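Local coordinates for protein phosphate transporter (Thermotoga maritima MSB8, PDB 6L85) that probably imports phosphate across the cell membrane together with sodium ions, as a bacterial relative of the human SLC20 carriers, at residues B[108-113]-B[381-386]; B[10-14]-B[87-91]; B[116-121]-B[389-393]; B[103-108]-B[343-348]. All coordinates share one frame; numbering follows the deposited sequence.

Interaction 1 (B[108-113]-B[381-386])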
loop_
_atom_site.group_PDB
_atom_site.type_symbol
_atom_site.label_atom_id
_atom_site.label_comp_id
_atom_site.label_asym_id
_atom_site.label_seq_id
_atom_site.Cartn_x
_atom_site.Cartn_y
_atom_site.Cartn_z
ATOM N N HIS B 108 14.141 -8.009 23.281
ATOM C CA HIS B 108 14.904 -8.617 24.371
ATOM C C HIS B 108 13.998 -8.874 25.557
ATOM O O HIS B 108 14.076 -9.938 26.192
ATOM C CB HIS B 108 16.081 -7.723 24.777
ATOM C CG HIS B 108 17.151 -7.642 23.734
ATOM N ND1 HIS B 108 18.373 -7.051 23.956
ATOM C CD2 HIS B 108 17.180 -8.091 22.457
ATOM C CE1 HIS B 108 19.112 -7.138 22.863
ATOM N NE2 HIS B 108 18.405 -7.749 21.932
ATOM N N SER B 109 13.080 -7.935 25.819
ATOM C CA SER B 109 12.168 -8.062 26.950
ATOM C C SER B 109 11.260 -9.272 26.796
ATOM O O SER B 109 11.101 -10.061 27.736
ATOM C CB SER B 109 11.345 -6.785 27.108
ATOM O OG SER B 109 12.205 -5.670 27.036
ATOM N N ILE B 110 10.642 -9.443 25.619
ATOM C CA ILE B 110 9.664 -10.528 25.525
ATOM C C ILE B 110 10.376 -11.884 25.457
ATOM O O ILE B 110 9.871 -12.884 25.993
ATOM C CB ILE B 110 8.669 -10.320 24.353
ATOM C CG1 ILE B 110 7.504 -11.314 24.463
ATOM C CG2 ILE B 110 9.311 -10.491 22.997
ATOM C CD1 ILE B 110 6.558 -11.024 25.638
ATOM N N VAL B 111 11.559 -11.945 24.829
ATOM C CA VAL B 111 12.301 -13.207 24.791
ATOM C C VAL B 111 12.751 -13.600 26.197
ATOM O O VAL B 111 12.646 -14.768 26.594
ATOM C CB VAL B 111 13.486 -13.115 23.811
ATOM C CG1 VAL B 111 14.448 -14.319 23.983
ATOM C CG2 VAL B 111 12.977 -13.036 22.377
ATOM N N GLY B 112 13.208 -12.625 26.983
ATOM C CA GLY B 112 13.487 -12.882 28.383
ATOM C C GLY B 112 12.273 -13.389 29.129
ATOM O O GLY B 112 12.371 -14.328 29.925
ATOM N N GLY B 113 11.110 -12.774 28.892
ATOM C CA GLY B 113 9.895 -13.260 29.530
ATOM C C GLY B 113 9.637 -14.730 29.239
ATOM O O GLY B 113 9.348 -15.522 30.145
ATOM N N ILE B 381 18.015 -6.070 31.028
ATOM C CA ILE B 381 16.588 -6.224 30.722
ATOM C C ILE B 381 16.211 -7.695 30.548
ATOM O O ILE B 381 15.172 -8.139 31.056
ATOM C CB ILE B 381 16.198 -5.361 29.499
ATOM C CG1 ILE B 381 14.683 -5.368 29.276
ATOM C CG2 ILE B 381 16.885 -5.832 28.232
ATOM C CD1 ILE B 381 13.911 -4.566 30.273
ATOM N N VAL B 382 17.036 -8.484 29.856
ATOM C CA VAL B 382 16.716 -9.901 29.664
ATOM C C VAL B 382 16.586 -10.638 31.003
ATOM O O VAL B 382 15.554 -11.295 31.225
ATOM C CB VAL B 382 17.702 -10.552 28.705
ATOM C CG1 VAL B 382 17.402 -12.042 28.578
ATOM C CG2 VAL B 382 17.651 -9.871 27.338
ATOM N N PRO B 383 17.556 -10.556 31.935
ATOM C CA PRO B 383 17.349 -11.240 33.233
ATOM C C PRO B 383 16.243 -10.629 34.080
ATOM O O PRO B 383 15.517 -11.367 34.759
ATOM C CB PRO B 383 18.717 -11.124 33.922
ATOM C CG PRO B 383 19.399 -9.959 33.240
ATOM C CD PRO B 383 18.932 -10.035 31.812
ATOM N N THR B 384 16.092 -9.307 34.079
ATOM C CA THR B 384 15.015 -8.695 34.857
ATOM C C THR B 384 13.649 -9.195 34.397
ATOM O O THR B 384 12.794 -9.560 35.215
ATOM C CB THR B 384 15.080 -7.173 34.733
ATOM O OG1 THR B 384 16.384 -6.717 35.108
ATOM C CG2 THR B 384 14.027 -6.514 35.615
ATOM N N VAL B 385 13.419 -9.212 33.084
ATOM C CA VAL B 385 12.114 -9.654 32.602
ATOM C C VAL B 385 11.960 -11.151 32.790
ATOM O O VAL B 385 10.869 -11.630 33.128
ATOM C CB VAL B 385 11.888 -9.246 31.135
ATOM C CG1 VAL B 385 10.547 -9.758 30.674
ATOM C CG2 VAL B 385 11.938 -7.725 30.996
ATOM N N ALA B 386 13.035 -11.921 32.559
ATOM C CA ALA B 386 12.967 -13.360 32.812
ATOM C C ALA B 386 12.555 -13.641 34.255
ATOM O O ALA B 386 11.643 -14.441 34.509
ATOM C CB ALA B 386 14.305 -14.024 32.477
#
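A glycine-mediated helix crossing brings Gly112 of helix 106-121 against Ala386 of helix 368-400. The two short axes approach to 7.3 Å and run in roughly the same direction, 44° apart. Gly112 and Ala386 have CA atoms only 4.5 Å from each other. Ala386 CA makes a CA-H...O contact to Gly112 O at 3.1 Å. The glycine has no CB to hold the helices apart. Val382 O can therefore lie 3.9 Å from Gly112 CA.

Valine and isoleucine branches close the two flanks. Val385 has CG1 anti to its backbone N (chi1 178°). This swings Val385 CG1 against Ser109 O, at a tight 3.0 Å, and next to Gly113 N. CG2 of the same valine lies against Ser109 CB. One turn earlier, CG1 of Ile381 lies 3.4 Å from Ser109 OG. That hydroxyl is satisfied by a hydrogen bond with Ser105 O, at the N-cap of its own helix. At the start of the segment, His108 contributes its CB, which touches Val382 CG2 at 3.7 Å. Its ring leads away from helix 368-400 and meets Trp139 of helix 129-162.

Gly112 and Gly116 are four residues apart on one helix, as Ala386 and Ala390 are on the other. Small residues at this spacing, a close right-handed crossing and a CA-H...O contact are the marks of GxxxG-type packing between membrane helices.

Interaction 2 (B[10-14]-B[87-91])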
loop_
_atom_site.group_PDB
_atom_site.type_symbol
_atom_site.label_atom_id
_atom_site.label_comp_id
_atom_site.label_asym_id
_atom_site.label_seq_id
_atom_site.Cartn_x
_atom_site.Cartn_y
_atom_site.Cartn_z
ATOM N N LEU B 10 -3.934 -8.332 27.491
ATOM C CA LEU B 10 -2.501 -8.324 27.758
ATOM C C LEU B 10 -1.693 -8.108 26.479
ATOM O O LEU B 10 -0.707 -7.358 26.477
ATOM C CB LEU B 10 -2.112 -9.632 28.452
ATOM C CG LEU B 10 -2.598 -9.741 29.905
ATOM C CD1 LEU B 10 -2.247 -11.101 30.534
ATOM C CD2 LEU B 10 -2.014 -8.597 30.725
ATOM N N GLY B 11 -2.094 -8.754 25.378
ATOM C CA GLY B 11 -1.422 -8.524 24.113
ATOM C C GLY B 11 -1.598 -7.094 23.642
ATOM O O GLY B 11 -0.668 -6.488 23.098
ATOM N N PHE B 12 -2.768 -6.511 23.902
ATOM C CA PHE B 12 -2.957 -5.115 23.534
ATOM C C PHE B 12 -2.024 -4.217 24.330
ATOM O O PHE B 12 -1.420 -3.296 23.783
ATOM C CB PHE B 12 -4.409 -4.689 23.744
ATOM C CG PHE B 12 -4.633 -3.265 23.406
ATOM C CD1 PHE B 12 -4.934 -2.894 22.102
ATOM C CD2 PHE B 12 -4.465 -2.284 24.367
ATOM C CE1 PHE B 12 -5.097 -1.566 21.782
ATOM C CE2 PHE B 12 -4.621 -0.957 24.050
ATOM C CZ PHE B 12 -4.935 -0.594 22.756
ATOM N N ILE B 13 -1.917 -4.454 25.640
ATOM C CA ILE B 13 -1.044 -3.622 26.468
ATOM C C ILE B 13 0.416 -3.758 26.027
ATOM O O ILE B 13 1.151 -2.768 25.919
ATOM C CB ILE B 13 -1.241 -3.989 27.950
ATOM C CG1 ILE B 13 -2.654 -3.585 28.396
ATOM C CG2 ILE B 13 -0.152 -3.358 28.815
ATOM C CD1 ILE B 13 -2.962 -3.961 29.847
ATOM N N MET B 14 0.856 -4.985 25.761
ATOM C CA MET B 14 2.209 -5.182 25.262
ATOM C C MET B 14 2.434 -4.430 23.948
ATOM O O MET B 14 3.459 -3.762 23.771
ATOM C CB MET B 14 2.468 -6.675 25.094
ATOM C CG MET B 14 3.797 -6.996 24.514
ATOM S SD MET B 14 5.133 -6.728 25.702
ATOM C CE MET B 14 6.540 -6.938 24.630
ATOM N N LEU B 87 3.971 -11.754 28.641
ATOM C CA LEU B 87 3.362 -10.486 28.218
ATOM C C LEU B 87 3.271 -9.513 29.389
ATOM O O LEU B 87 3.664 -8.347 29.270
ATOM C CB LEU B 87 1.964 -10.717 27.615
ATOM C CG LEU B 87 1.807 -11.276 26.185
ATOM C CD1 LEU B 87 0.362 -11.650 25.899
ATOM C CD2 LEU B 87 2.321 -10.317 25.087
ATOM N N ILE B 88 2.757 -9.982 30.535
ATOM C CA ILE B 88 2.661 -9.138 31.729
ATOM C C ILE B 88 4.024 -8.550 32.084
ATOM O O ILE B 88 4.168 -7.334 32.284
ATOM C CB ILE B 88 2.099 -9.946 32.916
ATOM C CG1 ILE B 88 0.644 -10.347 32.673
ATOM C CG2 ILE B 88 2.219 -9.138 34.210
ATOM C CD1 ILE B 88 -0.054 -10.916 33.914
ATOM N N ALA B 89 5.053 -9.409 32.151
ATOM C CA ALA B 89 6.355 -8.983 32.662
ATOM C C ALA B 89 7.032 -8.007 31.713
ATOM O O ALA B 89 7.583 -6.975 32.143
ATOM C CB ALA B 89 7.266 -10.203 32.907
ATOM N N ALA B 90 7.041 -8.345 30.417
ATOM C CA ALA B 90 7.654 -7.475 29.427
ATOM C C ALA B 90 6.935 -6.134 29.369
ATOM O O ALA B 90 7.581 -5.085 29.381
ATOM C CB ALA B 90 7.669 -8.150 28.054
ATOM N N SER B 91 5.600 -6.149 29.318
ATOM C CA SER B 91 4.843 -4.899 29.288
ATOM C C SER B 91 5.214 -4.015 30.460
ATOM O O SER B 91 5.407 -2.803 30.302
ATOM C CB SER B 91 3.342 -5.188 29.339
ATOM O OG SER B 91 2.931 -5.805 28.147
#
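Met14 and Leu87 lay their side chains across each other at about a right angle. CG of Met14 is anti to the backbone N (chi1 177°), and the chain then bends at its second torsion (73°). This carries the thioether along helix 76-99. Met14 CB rests on Leu87 CD2 at 3.6 Å. Further out, Met14 SD reaches Ala90 CB at 3.7 Å, and CE touches the same methyl. The other branch of Leu87, CD1, covers the backbone of Gly11 and lies 3.8 Å from its N.

The pair joins helix 2-32 to helix 76-99. The axes of the two short segments run nearly parallel, 9.1 Å apart at closest, with a left-handed crossing of 23°, an angle common in bundles of membrane helices. Helix 260-275 covers the same apolar patch through Pro265 and Val266, which touch Leu87.

Leu10 and Ile88 meet at a slant on a less buried side. Both methyls of Leu10, CD1 and CD2, straddle Ile88 CG1, with CD1 at 3.7 Å.

Ser91 is the polar member. Ser91 OG sits 3.0 Å from Met14 CA, but donates a hydrogen bond to Leu87 O of its own helix at 2.9 Å. The hydroxyl approaches from above the carbonyl plane, and Ser91 N comes to the same oxygen from the opposite face. Leu87 O is thus gripped twice. Ile13 CG2 packs against Ser91 CB at 4.0 Å.

Interaction 3 (B[116-121]-B[389-393])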
loop_
_atom_site.group_PDB
_atom_site.type_symbol
_atom_site.label_atom_id
_atom_site.label_comp_id
_atom_site.label_asym_id
_atom_site.label_seq_id
_atom_site.Cartn_x
_atom_site.Cartn_y
_atom_site.Cartn_z
ATOM N N GLY B 116 12.198 -17.043 30.888
ATOM C CA GLY B 116 11.932 -17.179 32.307
ATOM C C GLY B 116 10.819 -18.165 32.586
ATOM O O GLY B 116 10.949 -19.042 33.454
ATOM N N PHE B 117 9.710 -18.038 31.847
ATOM C CA PHE B 117 8.644 -19.028 31.975
ATOM C C PHE B 117 9.176 -20.439 31.728
ATOM O O PHE B 117 8.926 -21.354 32.518
ATOM C CB PHE B 117 7.499 -18.735 31.004
ATOM C CG PHE B 117 6.837 -19.979 30.488
ATOM C CD1 PHE B 117 6.090 -20.783 31.337
ATOM C CD2 PHE B 117 7.017 -20.380 29.171
ATOM C CE1 PHE B 117 5.506 -21.947 30.882
ATOM C CE2 PHE B 117 6.433 -21.542 28.705
ATOM C CZ PHE B 117 5.671 -22.330 29.567
ATOM N N GLY B 118 9.897 -20.635 30.620
ATOM C CA GLY B 118 10.367 -21.971 30.278
ATOM C C GLY B 118 11.268 -22.570 31.343
ATOM O O GLY B 118 11.211 -23.772 31.612
ATOM N N LEU B 119 12.117 -21.738 31.960
ATOM C CA LEU B 119 13.036 -22.217 32.989
ATOM C C LEU B 119 12.295 -22.601 34.260
ATOM O O LEU B 119 12.622 -23.610 34.893
ATOM C CB LEU B 119 14.099 -21.156 33.295
ATOM C CG LEU B 119 15.015 -20.886 32.104
ATOM C CD1 LEU B 119 15.732 -19.555 32.259
ATOM C CD2 LEU B 119 16.005 -22.044 31.874
ATOM N N VAL B 120 11.298 -21.814 34.657
ATOM C CA VAL B 120 10.584 -22.158 35.882
ATOM C C VAL B 120 9.662 -23.350 35.669
ATOM O O VAL B 120 9.414 -24.128 36.599
ATOM C CB VAL B 120 9.822 -20.932 36.410
ATOM C CG1 VAL B 120 8.656 -21.347 37.298
ATOM C CG2 VAL B 120 10.760 -20.111 37.207
ATOM N N ALA B 121 9.143 -23.529 34.456
ATOM C CA ALA B 121 8.181 -24.606 34.251
ATOM C C ALA B 121 8.880 -25.946 34.067
ATOM O O ALA B 121 8.411 -26.971 34.569
ATOM C CB ALA B 121 7.286 -24.296 33.046
ATOM N N SER B 389 8.904 -12.622 34.866
ATOM C CA SER B 389 7.998 -13.576 34.235
ATOM C C SER B 389 7.921 -14.870 35.038
ATOM O O SER B 389 6.834 -15.419 35.246
ATOM C CB SER B 389 8.468 -13.846 32.800
ATOM O OG SER B 389 7.649 -14.804 32.160
ATOM N N ALA B 390 9.072 -15.375 35.486
ATOM C CA ALA B 390 9.093 -16.532 36.376
ATOM C C ALA B 390 8.244 -16.281 37.615
ATOM O O ALA B 390 7.426 -17.125 38.012
ATOM C CB ALA B 390 10.539 -16.844 36.764
ATOM N N ALA B 391 8.413 -15.109 38.232
ATOM C CA ALA B 391 7.653 -14.784 39.434
ATOM C C ALA B 391 6.160 -14.736 39.150
ATOM O O ALA B 391 5.356 -15.279 39.918
ATOM C CB ALA B 391 8.133 -13.450 40.002
ATOM N N VAL B 392 5.761 -14.060 38.065
ATOM C CA VAL B 392 4.337 -13.983 37.736
ATOM C C VAL B 392 3.781 -15.376 37.480
ATOM O O VAL B 392 2.676 -15.711 37.919
ATOM C CB VAL B 392 4.097 -13.061 36.522
ATOM C CG1 VAL B 392 2.647 -13.198 36.035
ATOM C CG2 VAL B 392 4.407 -11.612 36.876
ATOM N N TYR B 393 4.543 -16.213 36.780
ATOM C CA TYR B 393 4.046 -17.533 36.430
ATOM C C TYR B 393 3.853 -18.393 37.673
ATOM O O TYR B 393 2.820 -19.052 37.820
ATOM C CB TYR B 393 5.005 -18.203 35.452
ATOM C CG TYR B 393 4.618 -19.623 35.128
ATOM C CD1 TYR B 393 3.432 -19.896 34.453
ATOM C CD2 TYR B 393 5.436 -20.694 35.488
ATOM C CE1 TYR B 393 3.068 -21.193 34.142
ATOM C CE2 TYR B 393 5.079 -22.004 35.182
ATOM C CZ TYR B 393 3.888 -22.241 34.513
ATOM O OH TYR B 393 3.494 -23.515 34.187
#
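Tyr393 of helix 368-400 reaches across to Phe117, Val120 and Ala121 near the end of helix 106-121. From CB the ring leaves with CG anti to the backbone N (chi1 175°), which directs it at the other helix. Tyr393 CD2 meets Val120 CG1 at 3.8 Å, in the plane of the ring. One ring bond further, Tyr393 CE2 touches Ala121 CB at 3.8 Å. CE1 and CZ lie under the edge of Phe117, whose CD1 sits above the centre of the tyrosine ring. This is a T-shaped pair, with centroids 5.2 Å apart and planes at 82°. At the tip, OH passes Ala121 CB and hydrogen-bonds Glu78.

Beside the ring, Val120 CG2 presses on Ala390 CB at a tight 3.3 Å. Ser389 OG turns to Gly113 O, one helical turn before Phe117. The axes of the two short segments come within 8.2 Å and cross in a right-handed sense at 54°, continuing the close helix pairing at Gly112.

A leucine in place of Tyr393 would probably deprive the Phe117 edge of its aromatic face and leave Glu78 without this hydroxyl partner. The chemistry is mostly apolar and aromatic; the ring's one hydroxyl is hydrogen-bonded to the Glu78 carboxylate of helix 76-99.

Interaction 4 (B[103-108]-B[343-348]); sequences PVSTTH and PISTTH. With NA (sodium ion), chain R; NA (sodium ion), chain Q; PO4 (phosphate ion), chain P.
A phosphate pocket is formed where Ser105 and Ser345 bring two helix starts face to face. In the matching sequences PVSTTH and PISTTH the serine is the N-cap of a helix, whose first N-H groups point at the same anion. Ten hydrogen bonds hold it, consistent with a substrate site. O2 is gripped three times, by Ser105 OG, Thr107 N and Thr107 OG1, the last at 2.6 Å. O1 is held likewise by Ser345 OG, Thr347 N and Thr347 OG1. Thr106 holds O4 and Thr346 holds O3, each with both N and OG1. The helix ends would probably favour the negative charge.

Both serines have OG anti to the backbone N (chi1 172° in Ser105). There OG meets the phosphate and also accepts from His108 N or His348 N.

An alanine at His108 would probably open a gap beside Ser345 CB and uncover Ser105 CB, which lies against a face of the ring.

Sodium ions bridge the segments on two flanks. A water, Asn21 and Asp22 complete one site, where Val104 O binds at 2.3 Å and Thr347 OG1 at 2.4 Å. In the other, completed by a water, Asn257 and Asp258, the sodium is bound by Thr107 OG1 at 2.5 Å and Ile344 O at 2.2 Å.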
loop_
_atom_site.group_PDB
_atom_site.type_symbol
_atom_site.label_atom_id
_atom_site.label_comp_id
_atom_site.label_asym_id
_atom_site.label_seq_id
_atom_site.Cartn_x
_atom_site.Cartn_y
_atom_site.Cartn_z
ATOM N N PRO B 103 14.829 4.501 25.895
ATOM C CA PRO B 103 14.638 3.525 24.810
ATOM C C PRO B 103 15.242 2.177 25.192
ATOM O O PRO B 103 16.446 2.083 25.445
ATOM C CB PRO B 103 15.388 4.163 23.629
ATOM C CG PRO B 103 16.473 4.999 24.289
ATOM C CD PRO B 103 15.940 5.435 25.634
ATOM N N VAL B 104 14.401 1.138 25.239
ATOM C CA VAL B 104 14.817 -0.233 25.541
ATOM C C VAL B 104 14.347 -1.162 24.415
ATOM O O VAL B 104 13.501 -0.807 23.592
ATOM C CB VAL B 104 14.269 -0.738 26.900
ATOM C CG1 VAL B 104 14.824 0.083 28.046
ATOM C CG2 VAL B 104 12.737 -0.713 26.917
ATOM N N SER B 105 14.875 -2.384 24.420
ATOM C CA SER B 105 14.470 -3.405 23.459
ATOM C C SER B 105 13.269 -4.183 23.986
ATOM O O SER B 105 13.385 -4.911 24.984
ATOM C CB SER B 105 15.611 -4.370 23.157
ATOM O OG SER B 105 15.139 -5.456 22.367
ATOM N N THR B 106 12.130 -4.052 23.292
ATOM C CA THR B 106 10.938 -4.841 23.601
ATOM C C THR B 106 11.115 -6.288 23.159
ATOM O O THR B 106 10.474 -7.183 23.716
ATOM C CB THR B 106 9.682 -4.224 22.927
ATOM O OG1 THR B 106 9.715 -4.444 21.503
ATOM C CG2 THR B 106 9.595 -2.699 23.180
ATOM N N THR B 107 11.951 -6.526 22.144
ATOM C CA THR B 107 12.245 -7.892 21.722
ATOM C C THR B 107 13.060 -8.635 22.789
ATOM O O THR B 107 12.729 -9.772 23.167
ATOM C CB THR B 107 12.989 -7.866 20.380
ATOM O OG1 THR B 107 12.277 -7.038 19.439
ATOM C CG2 THR B 107 13.190 -9.273 19.806
ATOM N N HIS B 108 14.141 -8.009 23.281
ATOM C CA HIS B 108 14.904 -8.617 24.371
ATOM C C HIS B 108 13.998 -8.874 25.557
ATOM O O HIS B 108 14.076 -9.938 26.192
ATOM C CB HIS B 108 16.081 -7.723 24.777
ATOM C CG HIS B 108 17.151 -7.642 23.734
ATOM N ND1 HIS B 108 18.373 -7.051 23.956
ATOM C CD2 HIS B 108 17.180 -8.091 22.457
ATOM C CE1 HIS B 108 19.112 -7.138 22.863
ATOM N NE2 HIS B 108 18.405 -7.749 21.932
ATOM N N PRO B 343 13.851 -12.490 15.539
ATOM C CA PRO B 343 13.418 -11.353 16.357
ATOM C C PRO B 343 14.640 -10.555 16.795
ATOM O O PRO B 343 15.487 -11.041 17.553
ATOM C CB PRO B 343 12.717 -12.014 17.551
ATOM C CG PRO B 343 12.851 -13.485 17.345
ATOM C CD PRO B 343 13.905 -13.726 16.331
ATOM N N ILE B 344 14.691 -9.305 16.353
ATOM C CA ILE B 344 15.839 -8.409 16.404
ATOM C C ILE B 344 15.422 -7.179 17.200
ATOM O O ILE B 344 14.232 -6.876 17.333
ATOM C CB ILE B 344 16.264 -8.065 14.946
ATOM C CG1 ILE B 344 17.007 -9.241 14.345
ATOM C CG2 ILE B 344 17.059 -6.818 14.769
ATOM C CD1 ILE B 344 17.798 -9.889 15.311
ATOM N N SER B 345 16.401 -6.481 17.759
ATOM C CA SER B 345 16.135 -5.197 18.390
ATOM C C SER B 345 16.332 -4.083 17.372
ATOM O O SER B 345 17.435 -3.908 16.849
ATOM C CB SER B 345 17.034 -4.967 19.597
ATOM O OG SER B 345 16.851 -3.641 20.062
ATOM N N THR B 346 15.264 -3.320 17.100
ATOM C CA THR B 346 15.381 -2.201 16.173
ATOM C C THR B 346 16.053 -1.010 16.841
ATOM O O THR B 346 16.707 -0.218 16.163
ATOM C CB THR B 346 13.997 -1.799 15.623
ATOM O OG1 THR B 346 13.184 -1.286 16.685
ATOM C CG2 THR B 346 13.292 -3.009 15.009
ATOM N N THR B 347 15.878 -0.861 18.157
ATOM C CA THR B 347 16.607 0.150 18.923
ATOM C C THR B 347 18.124 0.023 18.737
ATOM O O THR B 347 18.809 0.997 18.374
ATOM C CB THR B 347 16.239 0.004 20.397
ATOM O OG1 THR B 347 14.812 -0.133 20.525
ATOM C CG2 THR B 347 16.733 1.187 21.193
ATOM N N HIS B 348 18.662 -1.188 18.963
ATOM C CA HIS B 348 20.108 -1.399 18.857
ATOM C C HIS B 348 20.578 -1.271 17.428
ATOM O O HIS B 348 21.697 -0.795 17.188
ATOM C CB HIS B 348 20.499 -2.768 19.416
ATOM C CG HIS B 348 20.068 -2.967 20.833
ATOM N ND1 HIS B 348 20.013 -4.206 21.427
ATOM C CD2 HIS B 348 19.627 -2.085 21.762
ATOM C CE1 HIS B 348 19.568 -4.081 22.663
ATOM N NE2 HIS B 348 19.324 -2.805 22.893
HETATM NA NA NA R . 12.092 -7.373 17.014
HETATM NA NA NA Q . 13.046 0.672 21.951
HETATM P P PO4 P . 13.042 -3.422 19.859
HETATM O O1 PO4 P . 14.265 -2.522 20.027
HETATM O O2 PO4 P . 13.298 -4.835 20.339
HETATM O O3 PO4 P . 12.689 -3.459 18.376
HETATM O O4 PO4 P . 11.883 -2.900 20.693
HETATM O O HOH W 1 13.266 2.964 21.346
HETATM O O HOH W 2 10.768 -9.181 17.371
#

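In the fold
From the N terminus, interaction 2 closes first. It ties helix 2-32 to helix 76-99 over a loop of 72 residues and is complete before the other three open. Helix 106-121 and the turn before it then open interactions 4, 1 and 3 in that order. Their partners, 343-348, 381-386 and 389-393, return in the same order, so these three long loops cross one another and none nests. Interactions 1 and 4 share His108. Interactions 1 and 3 are successive parts of one helix pair, joined by Gly113 and Ser389. Ala89 and Ala90 of interaction 2 pack on this pair. The phosphate and two of the sodium ions lie at one end of helix 106-121, and interaction 3 near the other.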